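Local coordinates for sporulation inhibitor of replication protein SirA (Bacillus subtilis, PDB 4TPS) that inhibits DNA replication initiation during sporulation, preventing overinitiation and so enforcing diploidy, and binds domain I of the initiator DnaA, at residues Tyr12-Lys17 against Gln36-Thr41; Ser29-Leu34 against Cys131-Asp136; Ala98-Lys103 against Ile107-Ser112. One frame throughout, in Å; residues are numbered along the deposited sequence.

Overall arrangement
Going from the N terminus, strand 9-16 leads through a short helix into helix 28-39. Interaction 1 closes this first loop: the end of that helix returns to the strand on which Tyr-12 and Tyr-14 lie. Interaction 2 closes a much longer loop of 96 residues, from the same helix to strand 132-136. The two cross, because their segments alternate along the chain, and their centres are about 6 Å apart. Interaction 3 is a local hairpin nested inside the loop of interaction 2 and follows interaction 1 in series. All three reach one antiparallel sheet. Strand 9-16 runs between strands 106-113 and 132-136, joining the hairpin to the part of the sheet that packs on helix 28-39.

Interaction 1 of 3, residues Tyr12-Lys17 against Gln36-Thr41; sequences YTYLIK and QDYHWT
Tyr-12 lays the rim of its ring over one face of the imidazole of His-39. Its CD2 comes to 3.6 Å from His-39 CE1, and its CE2 is equally near His-39 ND1. The ring centroids are 4.3 Å apart, but the planes are turned by 39°, so this is an oblique pair. Tyr-14 meets the same imidazole at its edge. A hydrogen bond of 2.7 Å joins Tyr-14 OH to His-39 NE2, and either atom could be the donor. NE2 lies in the plane of the tyrosine ring. This bond is likely to limit rotation of the imidazole. His-39 has CG anti to its carbonyl carbon (chi1 -74°), which carries the ring from the helix end toward the strand. On the imidazole face opposite Tyr-12 lies the rim of Tyr-38, whose OH is hydrogen-bonded to Glu-52 of helix 45-58. Beyond the histidine the chain leaves the helix at Trp-40. There Gln-36 O accepts from both Trp-40 N and Thr-41 N. Phe-35 also meets the Tyr-14 ring, and His-10 and Phe-137 meet that of Tyr-12. The arrangement is an aromatic cluster centred on a histidine, joining the C-terminal end of helix 28-39 to alternate residues of strand 9-16.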
loop_
_atom_site.group_PDB
_atom_site.type_symbol
_atom_site.label_atom_id
_atom_site.label_comp_id
_atom_site.label_asym_id
_atom_site.label_seq_id
_atom_site.Cartn_x
_atom_site.Cartn_y
_atom_site.Cartn_z
ATOM N N TYR A 12 13.185 -0.189 -0.361
ATOM C CA TYR A 12 12.032 -1.086 -0.419
ATOM C C TYR A 12 11.165 -0.572 -1.565
ATOM O O TYR A 12 10.827 0.627 -1.613
ATOM C CB TYR A 12 11.308 -1.045 0.907
ATOM C CG TYR A 12 12.091 -1.638 2.031
ATOM C CD1 TYR A 12 13.025 -0.908 2.685
ATOM C CD2 TYR A 12 11.870 -2.922 2.450
ATOM C CE1 TYR A 12 13.737 -1.437 3.762
ATOM C CE2 TYR A 12 12.558 -3.456 3.483
ATOM C CZ TYR A 12 13.498 -2.709 4.166
ATOM O OH TYR A 12 14.202 -3.360 5.214
ATOM N N THR A 13 10.873 -1.468 -2.509
ATOM C CA THR A 13 10.203 -1.095 -3.749
ATOM C C THR A 13 8.956 -1.929 -3.899
ATOM O O THR A 13 8.989 -3.157 -3.751
ATOM C CB THR A 13 11.133 -1.234 -4.933
ATOM O OG1 THR A 13 12.330 -0.472 -4.721
ATOM C CG2 THR A 13 10.516 -0.724 -6.208
ATOM N N TYR A 14 7.819 -1.226 -4.038
ATOM C CA TYR A 14 6.508 -1.898 -4.236
ATOM C C TYR A 14 5.876 -1.482 -5.556
ATOM O O TYR A 14 6.127 -0.395 -6.065
ATOM C CB TYR A 14 5.553 -1.519 -3.082
ATOM C CG TYR A 14 5.884 -2.147 -1.754
ATOM C CD1 TYR A 14 6.834 -1.570 -0.898
ATOM C CD2 TYR A 14 5.190 -3.242 -1.309
ATOM C CE1 TYR A 14 7.085 -2.116 0.350
ATOM C CE2 TYR A 14 5.435 -3.812 -0.052
ATOM C CZ TYR A 14 6.396 -3.253 0.763
ATOM O OH TYR A 14 6.651 -3.782 1.974
ATOM N N LEU A 15 5.076 -2.407 -6.102
ATOM C CA LEU A 15 4.319 -2.199 -7.318
ATOM C C LEU A 15 2.916 -1.722 -6.891
ATOM O O LEU A 15 2.115 -2.519 -6.345
ATOM C CB LEU A 15 4.241 -3.494 -8.098
ATOM C CG LEU A 15 3.622 -3.388 -9.474
ATOM C CD1 LEU A 15 4.237 -2.279 -10.290
ATOM C CD2 LEU A 15 3.679 -4.719 -10.207
ATOM N N ILE A 16 2.674 -0.436 -7.041
ATOM C CA ILE A 16 1.443 0.202 -6.509
ATOM C C ILE A 16 0.310 0.024 -7.541
ATOM O O ILE A 16 0.501 0.154 -8.745
ATOM C CB ILE A 16 1.648 1.707 -6.228
ATOM C CG1 ILE A 16 2.881 1.975 -5.355
ATOM C CG2 ILE A 16 0.383 2.343 -5.624
ATOM C CD1 ILE A 16 2.868 1.251 -4.044
ATOM N N LYS A 17 -0.888 -0.313 -7.046
ATOM C CA LYS A 17 -2.030 -0.352 -7.920
ATOM C C LYS A 17 -2.354 1.007 -8.457
ATOM O O LYS A 17 -2.287 2.054 -7.756
ATOM C CB LYS A 17 -3.216 -0.934 -7.184
ATOM C CG LYS A 17 -3.151 -2.422 -6.878
ATOM C CD LYS A 17 -4.404 -2.913 -6.186
ATOM C CE LYS A 17 -4.462 -4.419 -5.964
ATOM N NZ LYS A 17 -5.703 -4.722 -5.206
ATOM N N GLN A 36 6.642 3.107 5.788
ATOM C CA GLN A 36 7.601 3.294 6.866
ATOM C C GLN A 36 6.988 2.764 8.193
ATOM O O GLN A 36 7.678 2.100 8.973
ATOM C CB GLN A 36 8.024 4.735 6.974
ATOM C CG GLN A 36 9.040 4.983 8.104
ATOM C CD GLN A 36 9.505 6.404 8.135
ATOM O OE1 GLN A 36 8.746 7.347 8.459
ATOM N NE2 GLN A 36 10.763 6.586 7.779
ATOM N N ASP A 37 5.698 3.003 8.420
ATOM C CA ASP A 37 5.039 2.448 9.603
ATOM C C ASP A 37 5.101 0.933 9.644
ATOM O O ASP A 37 5.320 0.349 10.689
ATOM C CB ASP A 37 3.581 2.865 9.653
ATOM C CG ASP A 37 3.395 4.281 10.129
ATOM O OD1 ASP A 37 4.352 4.910 10.658
ATOM O OD2 ASP A 37 2.244 4.752 9.957
ATOM N N TYR A 38 4.902 0.298 8.501
ATOM C CA TYR A 38 5.012 -1.175 8.445
ATOM C C TYR A 38 6.428 -1.709 8.695
ATOM O O TYR A 38 6.620 -2.665 9.435
ATOM C CB TYR A 38 4.531 -1.626 7.081
ATOM C CG TYR A 38 4.530 -3.095 6.851
ATOM C CD1 TYR A 38 3.734 -3.922 7.632
ATOM C CD2 TYR A 38 5.314 -3.678 5.846
ATOM C CE1 TYR A 38 3.714 -5.279 7.440
ATOM C CE2 TYR A 38 5.287 -5.042 5.644
ATOM C CZ TYR A 38 4.473 -5.825 6.446
ATOM O OH TYR A 38 4.380 -7.185 6.283
ATOM N N HIS A 39 7.409 -1.069 8.087
ATOM C CA HIS A 39 8.765 -1.555 8.155
ATOM C C HIS A 39 9.492 -1.111 9.427
ATOM O O HIS A 39 10.426 -1.795 9.840
ATOM C CB HIS A 39 9.542 -1.132 6.915
ATOM C CG HIS A 39 9.158 -1.930 5.701
ATOM N ND1 HIS A 39 9.550 -3.235 5.508
ATOM C CD2 HIS A 39 8.340 -1.647 4.683
ATOM C CE1 HIS A 39 8.996 -3.709 4.409
ATOM N NE2 HIS A 39 8.310 -2.739 3.865
ATOM N N TRP A 40 9.047 -0.014 10.037
ATOM C CA TRP A 40 9.852 0.635 11.116
ATOM C C TRP A 40 9.141 1.086 12.326
ATOM O O TRP A 40 9.572 0.724 13.427
ATOM C CB TRP A 40 10.558 1.865 10.577
ATOM C CG TRP A 40 11.814 1.456 9.885
ATOM C CD1 TRP A 40 12.057 1.419 8.551
ATOM C CD2 TRP A 40 12.968 0.982 10.531
ATOM N NE1 TRP A 40 13.341 0.964 8.315
ATOM C CE2 TRP A 40 13.901 0.649 9.535
ATOM C CE3 TRP A 40 13.288 0.778 11.870
ATOM C CZ2 TRP A 40 15.137 0.149 9.826
ATOM C CZ3 TRP A 40 14.520 0.300 12.167
ATOM C CH2 TRP A 40 15.435 -0.055 11.146
ATOM N N THR A 41 8.087 1.921 12.142
ATOM C CA THR A 41 7.418 2.646 13.261
ATOM C C THR A 41 6.982 1.629 14.314
ATOM O O THR A 41 6.504 0.521 14.006
ATOM C CB THR A 41 6.220 3.520 12.784
ATOM O OG1 THR A 41 6.592 4.342 11.677
ATOM C CG2 THR A 41 5.680 4.442 13.839
#

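Interaction 2 of 3, residues Ser29-Leu34 against Cys131-Asp136; sequences SVMFEL and CFLAMD
Phe-32 and Met-135 lie alongside each other, pointing opposite ways, where a helix packs on a face of the antiparallel sheet. The helix 29-34 and strand 132-136 segments cross at -62°, with axes 9.9 Å apart. The first shell is apolar and buried. Met-135 CG touches the edge of the Phe-32 ring, 3.9 Å from CD1. The sulfur of Met-135 makes an oblique Met-aromatic contact, with SD 5.5 Å from the centroid of the Phe-32 ring. CG of this methionine stands anti to the carbonyl carbon (chi1 -67°), which brings CG and SD to the phenylalanine. Beside this pair, Leu-133 places one methyl, CD2, against Met-31. It meets both the CB and the CE of that residue, since the Met-31 chain is bent at its thioether.

A second shell surrounds these groups. Tyr-142 of strand 141-144 stacks on the Phe-32 ring, and Trp-144 touches both Met-31 and Leu-133. Strand 132-136 is itself held in the sheet by backbone bonds to Tyr-12 and Tyr-14. Past Met-135, the side chain of Asp-136 sets off away from the helix; OD1 accepts from the backbone N of Asn-138 and Ser-139, and OD2 from that of His-10. The main-chain carbonyl of Asp-136 stays near the helix: its O lies at the edge of the Phe-32 ring, 4.1 Å from Phe-32 CE1.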
loop_
_atom_site.group_PDB
_atom_site.type_symbol
_atom_site.label_atom_id
_atom_site.label_comp_id
_atom_site.label_asym_id
_atom_site.label_seq_id
_atom_site.Cartn_x
_atom_site.Cartn_y
_atom_site.Cartn_z
ATOM N N SER A 29 4.154 11.291 -0.156
ATOM C CA SER A 29 4.649 11.209 1.230
ATOM C C SER A 29 3.723 10.397 2.130
ATOM O O SER A 29 4.166 9.739 3.034
ATOM C CB SER A 29 4.825 12.625 1.786
ATOM O OG SER A 29 3.561 13.262 1.904
ATOM N N VAL A 30 2.422 10.390 1.853
ATOM C CA VAL A 30 1.488 9.662 2.687
ATOM C C VAL A 30 1.699 8.165 2.508
ATOM O O VAL A 30 1.606 7.407 3.454
ATOM C CB VAL A 30 0.054 10.027 2.318
ATOM C CG1 VAL A 30 -0.957 9.208 3.139
ATOM C CG2 VAL A 30 -0.124 11.478 2.643
ATOM N N MET A 31 2.016 7.751 1.292
ATOM C CA MET A 31 2.305 6.331 1.031
ATOM C C MET A 31 3.641 5.975 1.661
ATOM O O MET A 31 3.747 4.957 2.307
ATOM C CB MET A 31 2.340 5.977 -0.476
ATOM C CG MET A 31 0.958 5.817 -1.068
ATOM S SD MET A 31 0.922 5.104 -2.696
ATOM C CE MET A 31 1.646 6.457 -3.584
ATOM N N PHE A 32 4.629 6.854 1.518
ATOM C CA PHE A 32 5.893 6.632 2.187
ATOM C C PHE A 32 5.684 6.388 3.691
ATOM O O PHE A 32 6.249 5.451 4.222
ATOM C CB PHE A 32 6.822 7.826 1.967
ATOM C CG PHE A 32 8.124 7.741 2.738
ATOM C CD1 PHE A 32 9.182 7.053 2.181
ATOM C CD2 PHE A 32 8.303 8.331 3.972
ATOM C CE1 PHE A 32 10.374 6.931 2.840
ATOM C CE2 PHE A 32 9.504 8.210 4.655
ATOM C CZ PHE A 32 10.573 7.559 4.057
ATOM N N GLU A 33 4.844 7.223 4.337
ATOM C CA GLU A 33 4.617 7.081 5.769
ATOM C C GLU A 33 3.927 5.749 6.134
ATOM O O GLU A 33 4.243 5.117 7.130
ATOM C CB GLU A 33 3.838 8.284 6.317
ATOM C CG GLU A 33 4.691 9.551 6.275
ATOM C CD GLU A 33 4.029 10.767 6.911
ATOM O OE1 GLU A 33 3.870 11.781 6.198
ATOM O OE2 GLU A 33 3.694 10.713 8.119
ATOM N N LEU A 34 2.998 5.305 5.309
ATOM C CA LEU A 34 2.354 4.001 5.480
ATOM C C LEU A 34 3.366 2.842 5.421
ATOM O O LEU A 34 3.449 1.992 6.305
ATOM C CB LEU A 34 1.283 3.789 4.463
ATOM C CG LEU A 34 0.514 2.467 4.585
ATOM C CD1 LEU A 34 -0.437 2.522 5.775
ATOM C CD2 LEU A 34 -0.263 2.157 3.320
ATOM N N CYS A 131 4.646 1.880 -12.329
ATOM C CA CYS A 131 4.029 1.924 -11.010
ATOM C C CYS A 131 4.895 1.470 -9.848
ATOM O O CYS A 131 4.342 1.227 -8.728
ATOM C CB CYS A 131 2.780 1.036 -11.019
ATOM S SG CYS A 131 1.534 1.706 -12.166
ATOM N N PHE A 132 6.216 1.338 -10.051
ATOM C CA PHE A 132 7.083 0.986 -8.908
ATOM C C PHE A 132 7.403 2.246 -8.125
ATOM O O PHE A 132 7.867 3.242 -8.650
ATOM C CB PHE A 132 8.364 0.318 -9.361
ATOM C CG PHE A 132 8.190 -1.108 -9.847
ATOM C CD1 PHE A 132 7.980 -2.132 -8.924
ATOM C CD2 PHE A 132 8.219 -1.404 -11.201
ATOM C CE1 PHE A 132 7.835 -3.427 -9.380
ATOM C CE2 PHE A 132 8.030 -2.716 -11.662
ATOM C CZ PHE A 132 7.849 -3.725 -10.753
ATOM N N LEU A 133 7.142 2.175 -6.836
ATOM C CA LEU A 133 7.527 3.187 -5.843
ATOM C C LEU A 133 8.683 2.687 -4.980
ATOM O O LEU A 133 8.558 1.684 -4.288
ATOM C CB LEU A 133 6.322 3.464 -4.969
ATOM C CG LEU A 133 6.453 4.609 -3.965
ATOM C CD1 LEU A 133 6.485 5.970 -4.714
ATOM C CD2 LEU A 133 5.256 4.590 -2.998
ATOM N N ALA A 134 9.833 3.354 -5.075
ATOM C CA ALA A 134 11.056 2.917 -4.380
ATOM C C ALA A 134 11.267 3.874 -3.199
ATOM O O ALA A 134 11.149 5.094 -3.349
ATOM C CB ALA A 134 12.252 3.051 -5.341
ATOM N N MET A 135 11.629 3.334 -2.033
ATOM C CA MET A 135 11.707 4.135 -0.851
ATOM C C MET A 135 12.899 3.688 -0.019
ATOM O O MET A 135 13.008 2.483 0.306
ATOM C CB MET A 135 10.467 3.861 -0.015
ATOM C CG MET A 135 9.131 4.329 -0.635
ATOM S SD MET A 135 7.665 3.578 0.118
ATOM C CE MET A 135 7.650 1.980 -0.655
ATOM N N ASP A 136 13.745 4.660 0.356
ATOM C CA ASP A 136 14.853 4.418 1.333
ATOM C C ASP A 136 14.457 5.117 2.636
ATOM O O ASP A 136 14.412 6.336 2.697
ATOM C CB ASP A 136 16.172 4.927 0.756
ATOM C CG ASP A 136 17.366 4.609 1.669
ATOM O OD1 ASP A 136 17.188 4.553 2.878
ATOM O OD2 ASP A 136 18.530 4.432 1.167
#

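Interaction 3 of 3, residues Ala98-Lys103 against Ile107-Ser112; sequences ATFMMK and IEIVAS
This contact is an antiparallel beta hairpin within the central sheet, formed by strands 96-103 and 106-113. Two hydrogen-bonded pairs hold the backbones together. The bond from Thr-99 N to Val-110 O is 2.8 Å long and nearly straight, with 169° at the hydrogen. The return bond from Val-110 N to Thr-99 O is 2.9 Å long. Met-101 and Glu-108 exchange the same two bonds. CA-H...O contacts lie between them, such as Ile-109 CA to Thr-99 O at 3.1 Å.

One face of the hairpin carries Ala-98, Phe-100, Met-102, Ile-107, Ile-109 and Ala-111, all buried. The Phe-100 ring spans two isoleucines of the partner strand. Its CE2 lies 3.5 Å from Ile-107 CG2, and its CD2 lies 3.9 Å from Ile-109 CG1. The ring swings across because CG stands opposite the main-chain N (chi1 175°). Replacing Phe-100 with an alanine would probably leave both isoleucines without this apolar partner and open a gap beside them. Ala-98 CB meets Ala-111 CB on the same face. The other face carries Thr-99, Met-101, Glu-108 and Val-110 and is partly exposed; there His-10 bonds the Glu-108 carboxylate.

Strand 86-90 flanks the hairpin on the Ala-98 strand, and strand 9-16 pairs with the Ile-107 strand. Helix 116-128 packs on the buried face through Phe-121, Phe-122 and Leu-125, while helix 64-75 meets Phe-100 and Met-102.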
loop_
_atom_site.group_PDB
_atom_site.type_symbol
_atom_site.label_atom_id
_atom_site.label_comp_id
_atom_site.label_asym_id
_atom_site.label_seq_id
_atom_site.Cartn_x
_atom_site.Cartn_y
_atom_site.Cartn_z
ATOM N N ALA A 98 25.488 -4.109 -6.110
ATOM C CA ALA A 98 24.049 -4.046 -5.706
ATOM C C ALA A 98 23.451 -5.422 -5.643
ATOM O O ALA A 98 23.809 -6.305 -6.413
ATOM C CB ALA A 98 23.235 -3.167 -6.637
ATOM N N THR A 99 22.541 -5.571 -4.696
ATOM C CA THR A 99 21.731 -6.747 -4.451
ATOM C C THR A 99 20.290 -6.443 -4.678
ATOM O O THR A 99 19.819 -5.431 -4.175
ATOM C CB THR A 99 21.937 -7.247 -2.976
ATOM O OG1 THR A 99 23.351 -7.348 -2.681
ATOM C CG2 THR A 99 21.245 -8.606 -2.734
ATOM N N PHE A 100 19.611 -7.357 -5.377
ATOM C CA PHE A 100 18.157 -7.262 -5.716
ATOM C C PHE A 100 17.492 -8.499 -5.174
ATOM O O PHE A 100 17.934 -9.629 -5.477
ATOM C CB PHE A 100 18.032 -7.165 -7.236
ATOM C CG PHE A 100 16.605 -7.177 -7.767
ATOM C CD1 PHE A 100 15.940 -8.381 -7.961
ATOM C CD2 PHE A 100 15.977 -5.993 -8.112
ATOM C CE1 PHE A 100 14.662 -8.391 -8.495
ATOM C CE2 PHE A 100 14.707 -6.032 -8.634
ATOM C CZ PHE A 100 14.062 -7.235 -8.814
ATOM N N MET A 101 16.461 -8.331 -4.354
ATOM C CA MET A 101 15.710 -9.459 -3.814
ATOM C C MET A 101 14.216 -9.261 -4.129
ATOM O O MET A 101 13.652 -8.225 -3.814
ATOM C CB MET A 101 15.885 -9.485 -2.286
ATOM C CG MET A 101 17.352 -9.466 -1.856
ATOM S SD MET A 101 17.797 -9.230 -0.112
ATOM C CE MET A 101 18.177 -10.964 0.259
ATOM N N MET A 102 13.573 -10.251 -4.730
ATOM C CA MET A 102 12.150 -10.150 -4.990
ATOM C C MET A 102 11.360 -11.227 -4.280
ATOM O O MET A 102 11.614 -12.410 -4.440
ATOM C CB MET A 102 11.874 -10.086 -6.505
ATOM C CG MET A 102 12.232 -11.255 -7.294
ATOM S SD MET A 102 11.824 -10.935 -9.033
ATOM C CE MET A 102 12.872 -12.234 -9.711
ATOM N N LYS A 103 10.326 -10.799 -3.554
ATOM C CA LYS A 103 9.482 -11.723 -2.806
ATOM C C LYS A 103 8.100 -11.238 -2.612
ATOM O O LYS A 103 7.922 -10.198 -1.965
ATOM C CB LYS A 103 10.086 -12.016 -1.410
ATOM C CG LYS A 103 9.545 -13.267 -0.734
ATOM C CD LYS A 103 10.240 -13.427 0.617
ATOM C CE LYS A 103 9.587 -14.495 1.482
ATOM N NZ LYS A 103 10.018 -15.858 1.084
ATOM N N ILE A 107 10.064 -5.785 -3.431
ATOM C CA ILE A 107 11.482 -5.864 -3.873
ATOM C C ILE A 107 12.376 -5.083 -2.902
ATOM O O ILE A 107 12.045 -3.988 -2.495
ATOM C CB ILE A 107 11.608 -5.274 -5.292
ATOM C CG1 ILE A 107 10.991 -6.269 -6.271
ATOM C CG2 ILE A 107 13.072 -5.086 -5.685
ATOM C CD1 ILE A 107 10.745 -5.689 -7.632
ATOM N N GLU A 108 13.535 -5.632 -2.564
ATOM C CA GLU A 108 14.462 -4.920 -1.716
ATOM C C GLU A 108 15.755 -4.835 -2.520
ATOM O O GLU A 108 16.208 -5.824 -3.121
ATOM C CB GLU A 108 14.759 -5.660 -0.460
ATOM C CG GLU A 108 13.912 -5.452 0.723
ATOM C CD GLU A 108 14.585 -6.039 1.962
ATOM O OE1 GLU A 108 15.628 -5.556 2.509
ATOM O OE2 GLU A 108 14.082 -7.047 2.344
ATOM N N ILE A 109 16.356 -3.661 -2.503
ATOM C CA ILE A 109 17.628 -3.414 -3.185
ATOM C C ILE A 109 18.612 -2.804 -2.160
ATOM O O ILE A 109 18.279 -1.862 -1.463
ATOM C CB ILE A 109 17.458 -2.513 -4.378
ATOM C CG1 ILE A 109 16.588 -3.199 -5.468
ATOM C CG2 ILE A 109 18.795 -2.056 -4.938
ATOM C CD1 ILE A 109 16.051 -2.275 -6.535
ATOM N N VAL A 110 19.832 -3.336 -2.125
ATOM C CA VAL A 110 20.932 -2.721 -1.365
ATOM C C VAL A 110 22.023 -2.388 -2.358
ATOM O O VAL A 110 22.358 -3.187 -3.153
ATOM C CB VAL A 110 21.466 -3.697 -0.257
ATOM C CG1 VAL A 110 22.658 -3.077 0.460
ATOM C CG2 VAL A 110 20.352 -4.079 0.696
ATOM N N ALA A 111 22.545 -1.159 -2.318
ATOM C CA ALA A 111 23.568 -0.724 -3.232
ATOM C C ALA A 111 24.679 0.091 -2.598
ATOM O O ALA A 111 24.436 0.841 -1.692
ATOM C CB ALA A 111 22.955 0.054 -4.392
ATOM N N SER A 112 25.878 -0.021 -3.166
ATOM C CA SER A 112 27.069 0.744 -2.744
ATOM C C SER A 112 27.870 1.181 -3.951
ATOM O O SER A 112 27.786 0.562 -4.979
ATOM C CB SER A 112 27.936 -0.067 -1.793
ATOM O OG SER A 112 28.515 -1.146 -2.436
#